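Local coordinates for protein carbon monoxide dehydrogenase (PDB 6T7J) that catalyses the reversible oxidation of carbon monoxide to carbon dioxide at a nickel-iron-sulfur cluster, which lacks its nickel in this crystal form, at residues E25-E30 / A328-A333; Q287-K292 / A392-P397; I530-L535 / S544-A549; K603-P608 / A614-N619. All blocks are in the same frame, centred on the assembly; numbering follows the deposited sequence.

Interaction 1: E25-E30 / A328-A333; sequences EKAEEE and AIITGA
Lys26 carries its CG anti to the backbone N (chi1 -178°) and runs nearly straight out toward Ile330, until a bend at chi4 (-60°) turns the ammonium group onto the backbone of the other segment. There Lys26 NZ donates to Ile330 O over 3.2 Å, coming in at a C=O...N angle of 157° and tilted a little out of the carbonyl plane. The carbonyl lies toward the C-terminal end of helix 325-330, where the partial negative charge would probably suit an ammonium group. Within its own helix, Lys26 NZ also makes a salt bridge to Glu30, though the modelled separation is too short to trust in detail, and Arg403 O takes a further hydrogen bond from the same nitrogen. Beneath this polar layer the contact is aliphatic. Ile330 CD1 rests 3.5 Å from Ala27 CB, while Ile330 CG2 lies 4.1 Å from Lys26 CG; the lysine stem and the isoleucine run alongside, pointing opposite ways. The small Ala27 lets the helices come close, with Ala27 CA and Ile330 CA 6.5 Å apart. N-terminal helix 20-30 thus packs against helix 325-330, whose Ile330 also meets Val351 of helix 347-352 and Tyr355 in the loop beyond it.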
loop_
_atom_site.group_PDB
_atom_site.type_symbol
_atom_site.label_atom_id
_atom_site.label_comp_id
_atom_site.label_asym_id
_atom_site.label_seq_id
_atom_site.Cartn_x
_atom_site.Cartn_y
_atom_site.Cartn_z
ATOM N N GLU A 25 22.139 30.565 -4.036
ATOM C CA GLU A 25 22.119 31.950 -4.493
ATOM C C GLU A 25 22.165 32.041 -6.015
ATOM O O GLU A 25 21.537 32.925 -6.608
ATOM C CB GLU A 25 23.277 32.721 -3.890
ATOM C CG GLU A 25 23.424 32.525 -2.425
ATOM C CD GLU A 25 24.725 33.064 -1.983
ATOM O OE1 GLU A 25 25.233 32.652 -0.908
ATOM O OE2 GLU A 25 25.202 34.002 -2.674
ATOM N N LYS A 26 22.923 31.151 -6.660
ATOM C CA LYS A 26 22.931 31.116 -8.121
ATOM C C LYS A 26 21.547 30.790 -8.667
ATOM O O LYS A 26 21.093 31.404 -9.642
ATOM C CB LYS A 26 23.959 30.098 -8.614
ATOM C CG LYS A 26 24.073 30.019 -10.126
ATOM C CD LYS A 26 25.234 29.134 -10.544
ATOM C CE LYS A 26 25.518 29.267 -12.029
ATOM N NZ LYS A 26 24.349 28.868 -12.856
ATOM N N ALA A 27 20.859 29.827 -8.049
ATOM C CA ALA A 27 19.491 29.515 -8.444
ATOM C C ALA A 27 18.583 30.725 -8.277
ATOM O O ALA A 27 17.726 30.992 -9.130
ATOM C CB ALA A 27 18.964 28.339 -7.624
ATOM N N GLU A 28 18.755 31.467 -7.181
ATOM C CA GLU A 28 17.936 32.657 -6.961
ATOM C C GLU A 28 18.177 33.702 -8.042
ATOM O O GLU A 28 17.228 34.254 -8.612
ATOM C CB GLU A 28 18.219 33.240 -5.579
ATOM C CG GLU A 28 17.780 32.349 -4.441
ATOM C CD GLU A 28 17.330 33.134 -3.235
ATOM O OE1 GLU A 28 17.499 34.370 -3.241
ATOM O OE2 GLU A 28 16.813 32.512 -2.282
ATOM N N GLU A 29 19.446 33.989 -8.342
ATOM C CA GLU A 29 19.734 35.010 -9.344
ATOM C C GLU A 29 19.327 34.555 -10.742
ATOM O O GLU A 29 19.055 35.394 -11.608
ATOM C CB GLU A 29 21.212 35.395 -9.304
ATOM C CG GLU A 29 21.514 36.554 -8.355
ATOM C CD GLU A 29 21.465 37.913 -9.039
ATOM O OE1 GLU A 29 22.526 38.384 -9.504
ATOM O OE2 GLU A 29 20.368 38.511 -9.109
ATOM N N GLU A 30 19.264 33.246 -10.977
ATOM C CA GLU A 30 18.741 32.726 -12.234
ATOM C C GLU A 30 17.232 32.522 -12.209
ATOM O O GLU A 30 16.648 32.208 -13.253
ATOM C CB GLU A 30 19.426 31.402 -12.587
ATOM C CG GLU A 30 20.608 31.549 -13.529
ATOM C CD GLU A 30 21.621 30.435 -13.360
ATOM O OE1 GLU A 30 22.775 30.733 -12.990
ATOM O OE2 GLU A 30 21.261 29.263 -13.597
ATOM N N ALA A 328 23.113 20.226 -8.193
ATOM C CA ALA A 328 24.087 19.681 -9.133
ATOM C C ALA A 328 23.808 20.163 -10.549
ATOM O O ALA A 328 24.739 20.426 -11.319
ATOM C CB ALA A 328 24.083 18.153 -9.068
ATOM N N ILE A 329 22.530 20.300 -10.907
ATOM C CA ILE A 329 22.188 20.824 -12.224
ATOM C C ILE A 329 22.472 22.318 -12.291
ATOM O O ILE A 329 22.748 22.860 -13.369
ATOM C CB ILE A 329 20.717 20.507 -12.554
ATOM C CG1 ILE A 329 20.418 19.031 -12.285
ATOM C CG2 ILE A 329 20.394 20.865 -13.998
ATOM C CD1 ILE A 329 18.953 18.670 -12.423
ATOM N N ILE A 330 22.422 23.009 -11.149
ATOM C CA ILE A 330 22.632 24.455 -11.134
ATOM C C ILE A 330 24.104 24.825 -11.229
ATOM O O ILE A 330 24.428 26.001 -11.442
ATOM C CB ILE A 330 21.930 25.018 -9.884
ATOM C CG1 ILE A 330 20.485 24.513 -9.855
ATOM C CG2 ILE A 330 21.933 26.540 -9.872
ATOM C CD1 ILE A 330 19.643 25.091 -8.757
ATOM N N THR A 331 25.011 23.849 -11.107
ATOM C CA THR A 331 26.408 24.108 -11.443
ATOM C C THR A 331 26.562 24.469 -12.914
ATOM O O THR A 331 27.506 25.176 -13.285
ATOM C CB THR A 331 27.277 22.891 -11.116
ATOM O OG1 THR A 331 26.927 21.802 -11.981
ATOM C CG2 THR A 331 27.097 22.471 -9.665
ATOM N N GLY A 332 25.647 24.001 -13.761
ATOM C CA GLY A 332 25.705 24.269 -15.181
ATOM C C GLY A 332 26.606 23.351 -15.971
ATOM O O GLY A 332 26.786 23.572 -17.174
ATOM N N ALA A 333 27.169 22.320 -15.342
ATOM C CA ALA A 333 28.145 21.454 -15.989
ATOM C C ALA A 333 27.677 20.009 -16.110
ATOM O O ALA A 333 28.480 19.143 -16.470
ATOM C CB ALA A 333 29.479 21.501 -15.234
#

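Interaction 2: Q287-K292 / A392-P397; sequences QKFAKK and AIENYP
Glu394 OE1 sits at the edge of the Phe289 ring, in its plane, 3.5 Å from Phe289 CZ and 3.6 Å from Phe289 CE2. No hydrogen bond joins the two segments, and this polar atom meets two ring carbons whose hydrogens, carrying slight positive charge, would probably suit a carboxylate oxygen. The carboxylate plane is turned 74° from the ring, and a bend at chi2 of Glu394 swings the acid toward it. Phe289 reaches across because its CG is anti to the backbone N (chi1 -159°). Deeper in, Ile393 is the apolar partner: its CG2 lies 3.6 Å from Phe289 CD2, approaching the ring at a slant, and equally close to Ala290 CA, while Ile393 CD1 stands 3.9 Å from Phe289 CD2. With only a methyl at Ala290, the backbones draw near, and Ala290 CA is 5.6 Å from Ile393 CA. An alanine at Phe289 would strip the ring from Ile393 CG2 and CD1, and would probably leave a gap over that side chain and Glu394 OE1 without its edge partner. Tyr293 meets the same ring edge-to-face. Ala290 and Ile393 both also touch Val262 and Val298, placing helices 284-292 and 381-395 side by side on one face of a parallel sheet, as in a Rossmann-like alpha/beta domain.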
loop_
_atom_site.group_PDB
_atom_site.type_symbol
_atom_site.label_atom_id
_atom_site.label_comp_id
_atom_site.label_asym_id
_atom_site.label_seq_id
_atom_site.Cartn_x
_atom_site.Cartn_y
_atom_site.Cartn_z
ATOM N N GLN A 287 35.977 7.640 -23.610
ATOM C CA GLN A 287 36.994 8.666 -23.399
ATOM C C GLN A 287 37.411 9.296 -24.723
ATOM O O GLN A 287 37.457 10.527 -24.855
ATOM C CB GLN A 287 38.204 8.071 -22.678
ATOM C CG GLN A 287 37.892 7.462 -21.319
ATOM C CD GLN A 287 37.357 8.476 -20.323
ATOM O OE1 GLN A 287 37.810 9.620 -20.280
ATOM N NE2 GLN A 287 36.391 8.057 -19.515
ATOM N N LYS A 288 37.695 8.471 -25.732
ATOM C CA LYS A 288 38.080 9.051 -27.015
ATOM C C LYS A 288 36.883 9.649 -27.749
ATOM O O LYS A 288 37.053 10.597 -28.520
ATOM C CB LYS A 288 38.788 8.013 -27.884
ATOM C CG LYS A 288 38.097 6.675 -27.886
ATOM C CD LYS A 288 39.035 5.507 -28.035
ATOM C CE LYS A 288 39.849 5.584 -29.297
ATOM N NZ LYS A 288 40.162 4.244 -29.871
ATOM N N PHE A 289 35.669 9.136 -27.516
ATOM C CA PHE A 289 34.482 9.802 -28.055
ATOM C C PHE A 289 34.368 11.226 -27.517
ATOM O O PHE A 289 34.156 12.184 -28.276
ATOM C CB PHE A 289 33.226 8.992 -27.718
ATOM C CG PHE A 289 32.048 9.286 -28.612
ATOM C CD1 PHE A 289 32.195 9.324 -29.989
ATOM C CD2 PHE A 289 30.791 9.515 -28.071
ATOM C CE1 PHE A 289 31.111 9.590 -30.811
ATOM C CE2 PHE A 289 29.705 9.782 -28.888
ATOM C CZ PHE A 289 29.866 9.817 -30.259
ATOM N N ALA A 290 34.530 11.384 -26.201
ATOM C CA ALA A 290 34.478 12.710 -25.594
ATOM C C ALA A 290 35.614 13.589 -26.083
ATOM O O ALA A 290 35.441 14.806 -26.237
ATOM C CB ALA A 290 34.515 12.598 -24.072
ATOM N N LYS A 291 36.796 13.016 -26.322
ATOM C CA LYS A 291 37.852 13.819 -26.914
ATOM C C LYS A 291 37.453 14.293 -28.319
ATOM O O LYS A 291 37.644 15.456 -28.659
ATOM C CB LYS A 291 39.173 13.053 -26.931
ATOM C CG LYS A 291 39.626 12.622 -25.539
ATOM C CD LYS A 291 41.130 12.499 -25.445
ATOM C CE LYS A 291 41.600 11.136 -25.878
ATOM N NZ LYS A 291 42.725 11.283 -26.842
ATOM N N LYS A 292 36.846 13.399 -29.105
ATOM C CA LYS A 292 36.342 13.816 -30.417
ATOM C C LYS A 292 35.326 14.941 -30.293
ATOM O O LYS A 292 35.232 15.789 -31.190
ATOM C CB LYS A 292 35.719 12.627 -31.152
ATOM C CG LYS A 292 36.714 11.792 -31.939
ATOM C CD LYS A 292 36.063 10.530 -32.482
ATOM C CE LYS A 292 37.102 9.469 -32.802
ATOM N NZ LYS A 292 37.954 9.154 -31.620
ATOM N N ALA A 392 25.056 11.824 -23.572
ATOM C CA ALA A 392 25.687 12.810 -22.691
ATOM C C ALA A 392 26.890 13.473 -23.367
ATOM O O ALA A 392 27.040 14.708 -23.348
ATOM C CB ALA A 392 26.103 12.144 -21.380
ATOM N N ILE A 393 27.761 12.662 -23.971
ATOM C CA ILE A 393 28.964 13.187 -24.612
ATOM C C ILE A 393 28.598 14.119 -25.760
ATOM O O ILE A 393 29.262 15.137 -25.992
ATOM C CB ILE A 393 29.857 12.025 -25.085
ATOM C CG1 ILE A 393 30.504 11.336 -23.884
ATOM C CG2 ILE A 393 30.910 12.514 -26.064
ATOM C CD1 ILE A 393 31.128 10.014 -24.220
ATOM N N GLU A 394 27.532 13.791 -26.489
ATOM C CA GLU A 394 27.106 14.635 -27.599
ATOM C C GLU A 394 26.437 15.910 -27.108
ATOM O O GLU A 394 26.426 16.915 -27.826
ATOM C CB GLU A 394 26.167 13.853 -28.515
ATOM C CG GLU A 394 26.850 12.723 -29.266
ATOM C CD GLU A 394 25.924 11.559 -29.545
ATOM O OE1 GLU A 394 26.406 10.532 -30.071
ATOM O OE2 GLU A 394 24.719 11.668 -29.238
ATOM N N ASN A 395 25.870 15.890 -25.900
ATOM C CA ASN A 395 25.343 17.119 -25.321
ATOM C C ASN A 395 26.434 18.015 -24.748
ATOM O O ASN A 395 26.180 19.203 -24.524
ATOM C CB ASN A 395 24.321 16.804 -24.227
ATOM C CG ASN A 395 23.481 18.011 -23.856
ATOM O OD1 ASN A 395 23.187 18.861 -24.698
ATOM N ND2 ASN A 395 23.093 18.095 -22.589
ATOM N N TYR A 396 27.621 17.466 -24.485
ATOM C CA TYR A 396 28.723 18.279 -23.961
ATOM C C TYR A 396 28.942 19.616 -24.674
ATOM O O TYR A 396 29.160 20.618 -23.972
ATOM C CB TYR A 396 30.028 17.471 -23.970
ATOM C CG TYR A 396 31.229 18.249 -23.466
ATOM C CD1 TYR A 396 31.429 18.451 -22.105
ATOM C CD2 TYR A 396 32.165 18.778 -24.350
ATOM C CE1 TYR A 396 32.525 19.159 -21.638
ATOM C CE2 TYR A 396 33.264 19.489 -23.891
ATOM C CZ TYR A 396 33.438 19.673 -22.534
ATOM O OH TYR A 396 34.527 20.376 -22.070
ATOM N N PRO A 397 28.920 19.718 -26.009
ATOM C CA PRO A 397 29.136 21.036 -26.638
ATOM C C PRO A 397 28.102 22.088 -26.269
ATOM O O PRO A 397 28.348 23.279 -26.502
ATOM C CB PRO A 397 29.089 20.722 -28.140
ATOM C CG PRO A 397 29.491 19.303 -28.234
ATOM C CD PRO A 397 28.918 18.640 -27.016
#

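Interaction 3: I530-L535 / S544-A549; sequences IALGAL and SDLPAA
A beta-alpha-beta crossover of a Rossmann-like parallel sheet contains this contact: helix 525-538 carries the chain from strand 516-518, past strands 474-478 and 444-448, to strand 548-552 beside the latter, and Leu532 and Leu535 on the helix meet Leu546 and Ala548 where the chain enters that strand. Leu546 is the central side chain. Its CG is anti to the carbonyl carbon (chi1 -63°), which sends CD1 in between the two helical leucines, 3.9 Å from Leu535 CB and 3.6 Å from the backbone oxygen Leu532 O. The other branch, Leu546 CD2, stays beside the Leu535 end, 4.2 Å from Leu535 CB. Everything here is van der Waals packing, without a hydrogen bond between the segments. Replacing Leu546 by an alanine would remove both methyl branches and is likely to open a gap between Leu532 and Leu535, leaving the helix less firmly seated on the chain entering the strand. Pro547, at the centre of an inverse gamma turn, separates Leu546 from the strand proper. Leu535 also touches Leu433, Ile434 and Leu437 of helix 431-439. Leu532 CD2 lies 3.9 Å from Leu546 CD1 and as far from Ala548 CB, the first residue of the strand.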
loop_
_atom_site.group_PDB
_atom_site.type_symbol
_atom_site.label_atom_id
_atom_site.label_comp_id
_atom_site.label_asym_id
_atom_site.label_seq_id
_atom_site.Cartn_x
_atom_site.Cartn_y
_atom_site.Cartn_z
ATOM N N ILE A 530 23.382 -7.096 10.323
ATOM C CA ILE A 530 24.292 -8.230 10.409
ATOM C C ILE A 530 25.346 -7.976 11.477
ATOM O O ILE A 530 25.573 -8.815 12.359
ATOM C CB ILE A 530 24.929 -8.521 9.037
ATOM C CG1 ILE A 530 23.861 -8.990 8.051
ATOM C CG2 ILE A 530 26.012 -9.581 9.168
ATOM C CD1 ILE A 530 23.146 -10.254 8.492
ATOM N N ALA A 531 25.972 -6.794 11.441
ATOM C CA ALA A 531 27.051 -6.479 12.372
ATOM C C ALA A 531 26.601 -6.673 13.813
ATOM O O ALA A 531 27.151 -7.507 14.546
ATOM C CB ALA A 531 27.538 -5.047 12.141
ATOM N N LEU A 532 25.578 -5.919 14.227
ATOM C CA LEU A 532 24.988 -6.113 15.547
ATOM C C LEU A 532 24.657 -7.581 15.783
ATOM O O LEU A 532 25.021 -8.155 16.817
ATOM C CB LEU A 532 23.738 -5.245 15.690
ATOM C CG LEU A 532 23.944 -3.744 15.480
ATOM C CD1 LEU A 532 22.613 -3.029 15.306
ATOM C CD2 LEU A 532 24.735 -3.149 16.638
ATOM N N GLY A 533 24.003 -8.217 14.804
ATOM C CA GLY A 533 23.643 -9.617 14.959
ATOM C C GLY A 533 24.847 -10.491 15.245
ATOM O O GLY A 533 24.779 -11.405 16.071
ATOM N N ALA A 534 25.970 -10.209 14.583
ATOM C CA ALA A 534 27.201 -10.924 14.893
ATOM C C ALA A 534 27.649 -10.624 16.317
ATOM O O ALA A 534 27.879 -11.542 17.115
ATOM C CB ALA A 534 28.292 -10.558 13.887
ATOM N N LEU A 535 27.736 -9.336 16.664
ATOM C CA LEU A 535 28.203 -8.938 17.988
ATOM C C LEU A 535 27.385 -9.614 19.077
ATOM O O LEU A 535 27.920 -10.346 19.919
ATOM C CB LEU A 535 28.131 -7.417 18.133
ATOM C CG LEU A 535 29.313 -6.604 17.610
ATOM C CD1 LEU A 535 29.358 -5.263 18.318
ATOM C CD2 LEU A 535 30.619 -7.357 17.798
ATOM N N SER A 544 19.414 -6.283 21.757
ATOM C CA SER A 544 18.924 -5.238 22.645
ATOM C C SER A 544 19.861 -4.969 23.818
ATOM O O SER A 544 19.784 -3.889 24.412
ATOM C CB SER A 544 17.533 -5.604 23.164
ATOM O OG SER A 544 17.406 -7.005 23.336
ATOM N N ASP A 545 20.735 -5.911 24.172
ATOM C CA ASP A 545 21.665 -5.690 25.273
ATOM C C ASP A 545 22.953 -5.000 24.844
ATOM O O ASP A 545 23.722 -4.573 25.712
ATOM C CB ASP A 545 22.028 -7.011 25.961
ATOM C CG ASP A 545 20.829 -7.893 26.214
ATOM O OD1 ASP A 545 19.871 -7.432 26.868
ATOM O OD2 ASP A 545 20.852 -9.059 25.767
ATOM N N LEU A 546 23.214 -4.887 23.544
ATOM C CA LEU A 546 24.455 -4.281 23.088
ATOM C C LEU A 546 24.495 -2.799 23.456
ATOM O O LEU A 546 23.462 -2.123 23.465
ATOM C CB LEU A 546 24.610 -4.432 21.577
ATOM C CG LEU A 546 24.714 -5.838 20.984
ATOM C CD1 LEU A 546 24.830 -5.760 19.471
ATOM C CD2 LEU A 546 25.896 -6.595 21.574
ATOM N N PRO A 547 25.677 -2.270 23.777
ATOM C CA PRO A 547 25.825 -0.807 23.927
ATOM C C PRO A 547 25.854 -0.141 22.553
ATOM O O PRO A 547 26.896 0.153 21.967
ATOM C CB PRO A 547 27.155 -0.677 24.673
ATOM C CG PRO A 547 27.932 -1.884 24.263
ATOM C CD PRO A 547 26.930 -2.991 24.063
ATOM N N ALA A 548 24.662 0.092 22.007
ATOM C CA ALA A 548 24.548 0.572 20.640
ATOM C C ALA A 548 23.277 1.392 20.486
ATOM O O ALA A 548 22.368 1.333 21.319
ATOM C CB ALA A 548 24.556 -0.586 19.634
ATOM N N ALA A 549 23.227 2.156 19.398
ATOM C CA ALA A 549 22.064 2.962 19.064
ATOM C C ALA A 549 22.037 3.188 17.559
ATOM O O ALA A 549 23.011 2.928 16.852
ATOM C CB ALA A 549 22.070 4.297 19.816
#

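Interaction 4: K603-P608 / A614-N619; sequences KFYVEP and AETIYN
Two kinds of interaction, both carried by Tyr605 and Thr616, tie this strand to the helix that follows it. The polar one is a hydrogen bond between hydroxyls, with Tyr605 OH and Thr616 OG1 2.7 Å apart. Thr616 OG1 is also hydrogen-bonded to Lys612 O, one turn earlier in the helix. The threonine chi1 of -52° sets OG1 beside its own backbone N, where it can meet both that carbonyl and the tyrosine.

The apolar interaction is a CH-pi contact made by the other branch of the same residue. Thr616 CG2 stands over one face of the Tyr605 ring, 3.8 Å from the centroid and 21° off the ring normal, shifted toward the rim. Thr616 CB comes in as well, 3.5 Å from Tyr605 CE2, so the threonine lies against the CE2–CZ side of the ring while its oxygen grips the phenol group. Hydrogen bond and CH-pi contact together would probably limit rotation of the ring.

The remaining interactions place the pair in the fold. Tyr605 is backbone-bonded to Leu576 in the adjacent strand 574-576. Its neighbour Phe604 is turned to helix 558-569, whereas Ile617, one residue past Thr616, packs on His575. The pair lies near the surface, close to a PEG molecule probably taken from the crystallisation liquor. Strand 604-606, an outermost strand of its parallel sheet within this chain, and helix 610-627, which folds back onto it, make up a beta-alpha unit, the last of this alpha/beta sheet.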
loop_
_atom_site.group_PDB
_atom_site.type_symbol
_atom_site.label_atom_id
_atom_site.label_comp_id
_atom_site.label_asym_id
_atom_site.label_seq_id
_atom_site.Cartn_x
_atom_site.Cartn_y
_atom_site.Cartn_z
ATOM N N LYS A 603 13.134 1.033 21.043
ATOM C CA LYS A 603 12.124 2.086 21.082
ATOM C C LYS A 603 12.613 3.290 20.291
ATOM O O LYS A 603 13.796 3.412 19.964
ATOM C CB LYS A 603 11.784 2.490 22.521
ATOM C CG LYS A 603 12.910 3.178 23.279
ATOM C CD LYS A 603 12.491 3.446 24.715
ATOM C CE LYS A 603 13.637 3.981 25.551
ATOM N NZ LYS A 603 13.265 4.064 26.995
ATOM N N PHE A 604 11.674 4.182 19.992
ATOM C CA PHE A 604 11.962 5.437 19.319
ATOM C C PHE A 604 12.235 6.545 20.334
ATOM O O PHE A 604 11.808 6.488 21.491
ATOM C CB PHE A 604 10.799 5.839 18.412
ATOM C CG PHE A 604 10.788 5.131 17.089
ATOM C CD1 PHE A 604 11.757 5.396 16.138
ATOM C CD2 PHE A 604 9.804 4.199 16.797
ATOM C CE1 PHE A 604 11.747 4.743 14.920
ATOM C CE2 PHE A 604 9.789 3.544 15.580
ATOM C CZ PHE A 604 10.762 3.815 14.640
ATOM N N TYR A 605 12.954 7.566 19.878
ATOM C CA TYR A 605 13.244 8.734 20.702
ATOM C C TYR A 605 13.403 9.932 19.781
ATOM O O TYR A 605 14.325 9.966 18.961
ATOM C CB TYR A 605 14.504 8.517 21.538
ATOM C CG TYR A 605 15.193 9.791 21.973
ATOM C CD1 TYR A 605 14.592 10.654 22.883
ATOM C CD2 TYR A 605 16.446 10.128 21.478
ATOM C CE1 TYR A 605 15.219 11.818 23.281
ATOM C CE2 TYR A 605 17.079 11.289 21.872
ATOM C CZ TYR A 605 16.464 12.129 22.775
ATOM O OH TYR A 605 17.095 13.287 23.170
ATOM N N VAL A 606 12.505 10.904 19.912
ATOM C CA VAL A 606 12.459 12.063 19.029
ATOM C C VAL A 606 13.230 13.208 19.670
ATOM O O VAL A 606 12.952 13.592 20.813
ATOM C CB VAL A 606 11.007 12.477 18.732
ATOM C CG1 VAL A 606 10.974 13.548 17.653
ATOM C CG2 VAL A 606 10.185 11.264 18.319
ATOM N N GLU A 607 14.197 13.756 18.931
ATOM C CA GLU A 607 14.957 14.919 19.375
ATOM C C GLU A 607 15.595 15.622 18.184
ATOM O O GLU A 607 16.615 15.155 17.658
ATOM C CB GLU A 607 16.034 14.521 20.383
ATOM C CG GLU A 607 16.824 15.704 20.913
ATOM C CD GLU A 607 15.937 16.896 21.221
ATOM O OE1 GLU A 607 15.190 16.839 22.222
ATOM O OE2 GLU A 607 15.981 17.887 20.461
ATOM N N PRO A 608 15.030 16.746 17.733
ATOM C CA PRO A 608 15.601 17.448 16.572
ATOM C C PRO A 608 16.951 18.106 16.834
ATOM O O PRO A 608 17.579 18.571 15.873
ATOM C CB PRO A 608 14.532 18.499 16.235
ATOM C CG PRO A 608 13.276 17.993 16.880
ATOM C CD PRO A 608 13.722 17.295 18.123
ATOM N N ALA A 614 22.820 13.401 20.870
ATOM C CA ALA A 614 24.096 12.759 21.163
ATOM C C ALA A 614 24.211 12.420 22.640
ATOM O O ALA A 614 24.646 11.321 23.001
ATOM C CB ALA A 614 25.249 13.663 20.733
ATOM N N GLU A 615 23.816 13.352 23.509
ATOM C CA GLU A 615 23.883 13.090 24.944
ATOM C C GLU A 615 22.947 11.956 25.344
ATOM O O GLU A 615 23.316 11.091 26.151
ATOM C CB GLU A 615 23.562 14.363 25.725
ATOM C CG GLU A 615 24.735 15.322 25.827
ATOM C CD GLU A 615 24.303 16.773 25.853
ATOM O OE1 GLU A 615 23.328 17.092 26.566
ATOM O OE2 GLU A 615 24.941 17.594 25.160
ATOM N N THR A 616 21.738 11.928 24.776
ATOM C CA THR A 616 20.798 10.857 25.106
ATOM C C THR A 616 21.300 9.505 24.612
ATOM O O THR A 616 21.214 8.502 25.332
ATOM C CB THR A 616 19.418 11.150 24.519
ATOM O OG1 THR A 616 18.994 12.462 24.911
ATOM C CG2 THR A 616 18.405 10.127 25.016
ATOM N N ILE A 617 21.819 9.456 23.381
ATOM C CA ILE A 617 22.340 8.208 22.833
ATOM C C ILE A 617 23.517 7.716 23.665
ATOM O O ILE A 617 23.625 6.523 23.976
ATOM C CB ILE A 617 22.724 8.404 21.353
ATOM C CG1 ILE A 617 21.472 8.403 20.471
ATOM C CG2 ILE A 617 23.719 7.344 20.901
ATOM C CD1 ILE A 617 21.628 9.181 19.182
ATOM N N TYR A 618 24.407 8.632 24.055
ATOM C CA TYR A 618 25.546 8.247 24.879
ATOM C C TYR A 618 25.098 7.738 26.243
ATOM O O TYR A 618 25.673 6.782 26.775
ATOM C CB TYR A 618 26.498 9.430 25.036
ATOM C CG TYR A 618 27.764 9.079 25.775
ATOM C CD1 TYR A 618 28.700 8.219 25.214
ATOM C CD2 TYR A 618 28.022 9.601 27.035
ATOM C CE1 TYR A 618 29.860 7.892 25.885
ATOM C CE2 TYR A 618 29.180 9.281 27.714
ATOM C CZ TYR A 618 30.094 8.426 27.136
ATOM O OH TYR A 618 31.249 8.103 27.808
ATOM N N ASN A 619 24.067 8.358 26.824
ATOM C CA ASN A 619 23.574 7.895 28.117
ATOM C C ASN A 619 22.933 6.517 28.002
ATOM O O ASN A 619 23.093 5.677 28.894
ATOM C CB ASN A 619 22.584 8.906 28.694
ATOM C CG ASN A 619 23.277 10.080 29.357
ATOM O OD1 ASN A 619 24.438 9.983 29.758
ATOM N ND2 ASN A 619 22.570 11.199 29.472
#

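The four contacts sample two parallel sheets with the same strand order, 3-2-1-4-5-6. Interaction 2 packs helices on the first, and interaction 1, its centre 23 Å away, joins the N-terminal helix to the same half of the chain. Interactions 3 and 4 belong to the second sheet, on the far side of the chain's centre from interaction 2, about 50 Å off between centres. Those two are 17 Å apart and touch directly, Ala549 CB lying 3.6 Å from Ile617 CG2. None supplies a residue of the broken iron-sulfur cluster site, but both sheets lead to it: His269 and Cys304 follow strands 261-268 and 297-303, and Cys481 follows strand 474-478.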